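Local structure of putative MCP-type signal transduction protein (Campylobacter jejuni subsp. jejuni serotype O:2, 4WY9) at residues A[61-66]-A[106-111]; A[165-170]-A[184-189]. The protein is the periplasmic sensory part of the chemoreceptor Tlp1, a tandem-PAS domain that probably recognises its ligand indirectly and signals for chemotaxis. All coordinates share one frame; numbering follows the deposited sequence.

Interaction 1 (A[61-66]-A[106-111])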
loop_
_atom_site.group_PDB
_atom_site.type_symbol
_atom_site.label_atom_id
_atom_site.label_comp_id
_atom_site.label_asym_id
_atom_site.label_seq_id
_atom_site.Cartn_x
_atom_site.Cartn_y
_atom_site.Cartn_z
ATOM N N ASN A 61 -5.558 -24.688 12.886
ATOM C CA ASN A 61 -4.189 -24.243 13.141
ATOM C C ASN A 61 -3.852 -23.066 12.253
ATOM O O ASN A 61 -3.252 -22.091 12.687
ATOM C CB ASN A 61 -3.202 -25.355 12.943
ATOM C CG ASN A 61 -3.130 -26.327 14.121
ATOM O OD1 ASN A 61 -3.779 -26.103 15.153
ATOM N ND2 ASN A 61 -2.374 -27.379 13.972
ATOM N N ILE A 62 -4.250 -23.141 10.986
ATOM C CA ILE A 62 -4.018 -22.040 10.054
ATOM C C ILE A 62 -4.791 -20.796 10.490
ATOM O O ILE A 62 -4.271 -19.690 10.482
ATOM C CB ILE A 62 -4.389 -22.457 8.624
ATOM C CG1 ILE A 62 -3.450 -23.547 8.130
ATOM C CG2 ILE A 62 -4.376 -21.268 7.686
ATOM C CD1 ILE A 62 -3.833 -24.180 6.815
ATOM N N THR A 63 -6.076 -20.970 10.821
ATOM C CA THR A 63 -6.894 -19.862 11.248
ATOM C C THR A 63 -6.292 -19.130 12.426
ATOM O O THR A 63 -6.279 -17.908 12.471
ATOM C CB THR A 63 -8.322 -20.319 11.636
ATOM O OG1 THR A 63 -8.941 -20.920 10.494
ATOM C CG2 THR A 63 -9.133 -19.161 12.124
ATOM N N ASN A 64 -5.801 -19.876 13.404
ATOM C CA ASN A 64 -5.281 -19.277 14.619
ATOM C C ASN A 64 -4.030 -18.507 14.339
ATOM O O ASN A 64 -3.816 -17.453 14.940
ATOM C CB ASN A 64 -5.022 -20.356 15.657
ATOM C CG ASN A 64 -6.275 -20.987 16.148
ATOM O OD1 ASN A 64 -7.382 -20.444 15.995
ATOM N ND2 ASN A 64 -6.135 -22.137 16.737
ATOM N N ILE A 65 -3.195 -18.987 13.412
ATOM C CA ILE A 65 -1.989 -18.231 13.029
ATOM C C ILE A 65 -2.367 -16.887 12.414
ATOM O O ILE A 65 -1.762 -15.849 12.729
ATOM C CB ILE A 65 -1.122 -19.059 12.055
ATOM C CG1 ILE A 65 -0.505 -20.237 12.802
ATOM C CG2 ILE A 65 -0.095 -18.210 11.360
ATOM C CD1 ILE A 65 0.078 -21.272 11.876
ATOM N N ILE A 66 -3.383 -16.875 11.557
ATOM C CA ILE A 66 -3.827 -15.623 10.964
ATOM C C ILE A 66 -4.418 -14.680 11.988
ATOM O O ILE A 66 -4.016 -13.494 12.078
ATOM C CB ILE A 66 -4.881 -15.868 9.846
ATOM C CG1 ILE A 66 -4.296 -16.716 8.727
ATOM C CG2 ILE A 66 -5.403 -14.561 9.289
ATOM C CD1 ILE A 66 -5.350 -17.220 7.738
ATOM N N MET A 106 -9.092 -17.211 2.448
ATOM C CA MET A 106 -9.493 -16.800 3.776
ATOM C C MET A 106 -9.238 -15.315 3.893
ATOM O O MET A 106 -8.072 -14.903 3.950
ATOM C CB MET A 106 -8.719 -17.551 4.838
ATOM C CG MET A 106 -8.846 -19.074 4.704
ATOM S SD MET A 106 -7.680 -20.020 5.733
ATOM C CE MET A 106 -8.453 -19.898 7.297
ATOM N N LEU A 107 -10.299 -14.510 3.907
ATOM C CA LEU A 107 -10.209 -13.068 3.909
ATOM C C LEU A 107 -10.751 -12.532 5.220
ATOM O O LEU A 107 -11.882 -12.866 5.600
ATOM C CB LEU A 107 -10.988 -12.476 2.732
ATOM C CG LEU A 107 -11.040 -10.948 2.580
ATOM C CD1 LEU A 107 -9.645 -10.353 2.380
ATOM C CD2 LEU A 107 -11.963 -10.562 1.448
ATOM N N TYR A 108 -9.963 -11.677 5.894
ATOM C CA TYR A 108 -10.336 -11.110 7.173
ATOM C C TYR A 108 -10.360 -9.587 7.140
ATOM O O TYR A 108 -9.486 -8.974 6.520
ATOM C CB TYR A 108 -9.363 -11.606 8.256
ATOM C CG TYR A 108 -9.488 -13.091 8.494
ATOM C CD1 TYR A 108 -8.797 -14.002 7.722
ATOM C CD2 TYR A 108 -10.324 -13.589 9.498
ATOM C CE1 TYR A 108 -8.937 -15.355 7.941
ATOM C CE2 TYR A 108 -10.470 -14.928 9.698
ATOM C CZ TYR A 108 -9.761 -15.814 8.911
ATOM O OH TYR A 108 -9.885 -17.173 9.100
ATOM N N ALA A 109 -11.349 -8.995 7.795
ATOM C CA ALA A 109 -11.458 -7.580 8.026
ATOM C C ALA A 109 -11.496 -7.304 9.527
ATOM O O ALA A 109 -11.642 -8.215 10.337
ATOM C CB ALA A 109 -12.722 -7.019 7.379
ATOM N N ASP A 110 -11.381 -6.029 9.886
ATOM C CA ASP A 110 -11.486 -5.670 11.294
ATOM C C ASP A 110 -12.902 -5.940 11.795
ATOM O O ASP A 110 -13.870 -5.788 11.040
ATOM C CB ASP A 110 -11.110 -4.205 11.502
ATOM C CG ASP A 110 -9.621 -3.961 11.357
ATOM O OD1 ASP A 110 -8.842 -4.898 11.625
ATOM O OD2 ASP A 110 -9.234 -2.826 10.997
ATOM N N GLU A 111 -13.024 -6.359 13.052
ATOM C CA GLU A 111 -14.349 -6.425 13.704
ATOM C C GLU A 111 -14.600 -5.025 14.291
ATOM O O GLU A 111 -15.501 -4.296 13.855
ATOM C CB GLU A 111 -14.397 -7.468 14.829
ATOM C CG GLU A 111 -13.549 -8.697 14.581
ATOM C CD GLU A 111 -13.739 -9.772 15.644
ATOM O OE1 GLU A 111 -13.743 -9.432 16.854
ATOM O OE2 GLU A 111 -13.886 -10.957 15.261
#

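Interaction 2 (A[165-170]-A[184-189])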
loop_
_atom_site.group_PDB
_atom_site.type_symbol
_atom_site.label_atom_id
_atom_site.label_comp_id
_atom_site.label_asym_id
_atom_site.label_seq_id
_atom_site.Cartn_x
_atom_site.Cartn_y
_atom_site.Cartn_z
ATOM N N ALA A 165 -6.292 1.393 -2.501
ATOM C CA ALA A 165 -5.528 0.438 -1.727
ATOM C C ALA A 165 -4.170 0.143 -2.303
ATOM O O ALA A 165 -3.916 0.340 -3.482
ATOM C CB ALA A 165 -6.299 -0.848 -1.630
ATOM N N VAL A 166 -3.292 -0.406 -1.454
ATOM C CA VAL A 166 -2.093 -1.065 -1.930
ATOM C C VAL A 166 -1.975 -2.424 -1.236
ATOM O O VAL A 166 -2.360 -2.571 -0.072
ATOM C CB VAL A 166 -0.828 -0.222 -1.712
ATOM C CG1 VAL A 166 -0.582 0.074 -0.210
ATOM C CG2 VAL A 166 0.387 -0.883 -2.327
ATOM N N ASN A 167 -1.455 -3.400 -1.966
ATOM C CA ASN A 167 -1.325 -4.740 -1.453
ATOM C C ASN A 167 0.118 -5.139 -1.243
ATOM O O ASN A 167 0.995 -4.768 -2.016
ATOM C CB ASN A 167 -2.013 -5.730 -2.375
ATOM C CG ASN A 167 -3.501 -5.594 -2.328
ATOM O OD1 ASN A 167 -4.155 -6.220 -1.485
ATOM N ND2 ASN A 167 -4.040 -4.735 -3.163
ATOM N N VAL A 168 0.333 -5.939 -0.203
ATOM C CA VAL A 168 1.625 -6.451 0.189
ATOM C C VAL A 168 1.438 -7.948 0.338
ATOM O O VAL A 168 0.497 -8.346 1.024
ATOM C CB VAL A 168 2.111 -5.831 1.491
ATOM C CG1 VAL A 168 3.412 -6.403 1.930
ATOM C CG2 VAL A 168 2.250 -4.268 1.322
ATOM N N ALA A 169 2.275 -8.758 -0.290
ATOM C CA ALA A 169 2.057 -10.206 -0.281
ATOM C C ALA A 169 3.331 -11.006 -0.390
ATOM O O ALA A 169 4.339 -10.547 -0.951
ATOM C CB ALA A 169 1.095 -10.585 -1.416
ATOM N N ILE A 170 3.294 -12.218 0.160
ATOM C CA ILE A 170 4.447 -13.117 0.199
ATOM C C ILE A 170 3.985 -14.540 -0.110
ATOM O O ILE A 170 2.925 -14.969 0.380
ATOM C CB ILE A 170 5.136 -13.070 1.579
ATOM C CG1 ILE A 170 5.547 -11.641 1.935
ATOM C CG2 ILE A 170 6.327 -13.991 1.663
ATOM C CD1 ILE A 170 6.147 -11.509 3.312
ATOM N N GLY A 184 -1.204 -12.250 2.255
ATOM C CA GLY A 184 -1.060 -10.848 1.981
ATOM C C GLY A 184 -1.925 -9.956 2.826
ATOM O O GLY A 184 -2.777 -10.420 3.596
ATOM N N MET A 185 -1.712 -8.659 2.658
ATOM C CA MET A 185 -2.404 -7.634 3.382
ATOM C C MET A 185 -2.790 -6.477 2.464
ATOM O O MET A 185 -2.056 -6.198 1.502
ATOM C CB MET A 185 -1.543 -7.067 4.509
ATOM C CG MET A 185 -1.020 -8.091 5.464
ATOM S SD MET A 185 0.365 -7.342 6.319
ATOM C CE MET A 185 0.809 -8.550 7.482
ATOM N N THR A 186 -3.872 -5.805 2.800
ATOM C CA THR A 186 -4.333 -4.635 2.086
ATOM C C THR A 186 -4.332 -3.440 2.994
ATOM O O THR A 186 -4.946 -3.491 4.057
ATOM C CB THR A 186 -5.755 -4.818 1.503
ATOM O OG1 THR A 186 -5.816 -6.000 0.732
ATOM C CG2 THR A 186 -6.148 -3.640 0.669
ATOM N N LEU A 187 -3.683 -2.351 2.558
ATOM C CA LEU A 187 -3.747 -1.060 3.215
ATOM C C LEU A 187 -4.720 -0.172 2.459
ATOM O O LEU A 187 -4.584 0.001 1.248
ATOM C CB LEU A 187 -2.371 -0.412 3.265
ATOM C CG LEU A 187 -2.255 1.030 3.757
ATOM C CD1 LEU A 187 -2.681 1.174 5.182
ATOM C CD2 LEU A 187 -0.814 1.512 3.567
ATOM N N ASP A 188 -5.716 0.344 3.168
ATOM C CA ASP A 188 -6.636 1.340 2.636
ATOM C C ASP A 188 -6.007 2.717 2.797
ATOM O O ASP A 188 -5.730 3.149 3.912
ATOM C CB ASP A 188 -7.975 1.247 3.359
ATOM C CG ASP A 188 -9.029 2.214 2.857
ATOM O OD1 ASP A 188 -8.714 3.222 2.191
ATOM O OD2 ASP A 188 -10.212 1.979 3.175
ATOM N N PHE A 189 -5.774 3.432 1.694
ATOM C CA PHE A 189 -5.082 4.705 1.787
ATOM C C PHE A 189 -5.856 5.770 2.564
ATOM O O PHE A 189 -5.280 6.793 2.921
ATOM C CB PHE A 189 -4.701 5.226 0.404
ATOM C CG PHE A 189 -3.466 4.550 -0.161
ATOM C CD1 PHE A 189 -2.231 4.693 0.475
ATOM C CD2 PHE A 189 -3.536 3.760 -1.293
ATOM C CE1 PHE A 189 -1.100 4.101 -0.009
ATOM C CE2 PHE A 189 -2.394 3.150 -1.787
ATOM C CZ PHE A 189 -1.180 3.309 -1.152
#

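Interaction 1 (A[61-66]-A[106-111])
Helix 59-70 packs on the antiparallel sheet of the first PDC sensor domain, and in this contact I62, T63 and I66 meet M106 and Y108 of strand 104-110. The axes of 61-66 and 106-110 come within 10.9 Å, with their N-to-C directions 32° apart. Side chains alone bridge that gap. M106 meets the helix with its SD and CE atoms. Its chain is extended at chi2 and bends at chi3 (78°), which turns CE aside. M106 SD lies 4.0 Å from I62 CG2, and the two side chains cross at about a right angle. M106 CE lies 3.4 Å from T63 OG1 and 4.1 Å from I66 CD1. That T63 hydroxyl is hydrogen-bonded to the carbonyl oxygen of I59, one turn back in the same helix, so the methionine methyl rests against an oxygen that already has a polar partner. This helix-on-sheet layering belongs to the PAS-like fold of Cache sensor domains. I62 also touches M48 of the long helix 8-51. The Y108 ring meets I66, about one turn further along the helix. I66 CG2 approaches Y108 CD1 at 3.8 Å, obliquely to the ring, and I66 CD1 is 4.0 Å from Y108 CE1. At chi1 -61° I66 CG2 lies opposite the backbone N and beside the carbonyl carbon, and this branch comes closest to the Y108 ring. The phenol oxygen OH of Y108 lies 3.7 Å from the T63 methyl CG2. I119 and A121 of strand 119-122 also touch the tyrosine.

Interaction 2 (A[165-170]-A[184-189])
V166 and A165 pack against F189 at one end of a beta hairpin made by strands 163-173 and 179-188, part of the antiparallel PAS-like sheet of the first PDC sensor domain. V166 and L187 form a hydrogen-bonded pair. V166 N donates to L187 O and L187 N donates to V166 O, both at 3.0 Å. On the face of V166 and L187, CG1 of the valine sits between its own backbone N and carbonyl carbon (chi1 61°). There V166 CG1 meets F189 CZ at 3.4 Å and L187 CB at 3.9 Å. The ring lies obliquely to this methyl. F189 CE2 also reaches the backbone of A165, 3.5 Å from A165 C. V168 and M185 repeat the paired backbone bonds farther along. The opposite face carries A165, N167 and T186. A165 CB touches T186 CG2 at 3.6 Å. N167 and T186 lie side by side and point the same way. T186 OG1 donates to N167 OD1 at 2.8 Å, tilted 31° from the carbonyl plane, and the same OD1 is hydrogen-bonded to Y80 OH.

Overall arrangement
From the N terminus, the long helix 8-51 comes first and helix 59-70 follows. Interaction 1 then closes a loop of 39 residues, which includes strand 78-83, when the chain returns along strand 104-110. Interaction 2 opens later and closes a shorter loop of 13 residues within the hairpin. The two loops follow in series and neither crosses the other. Their centres are 15 Å apart, and their nearest atoms stay about 6 Å apart without touching. Both reach the same sheet. Strand 78-83 joins them, pairing with 104-110 and with 179-188. Interaction 1 packs a helix on this sheet; interaction 2 joins two of its strands.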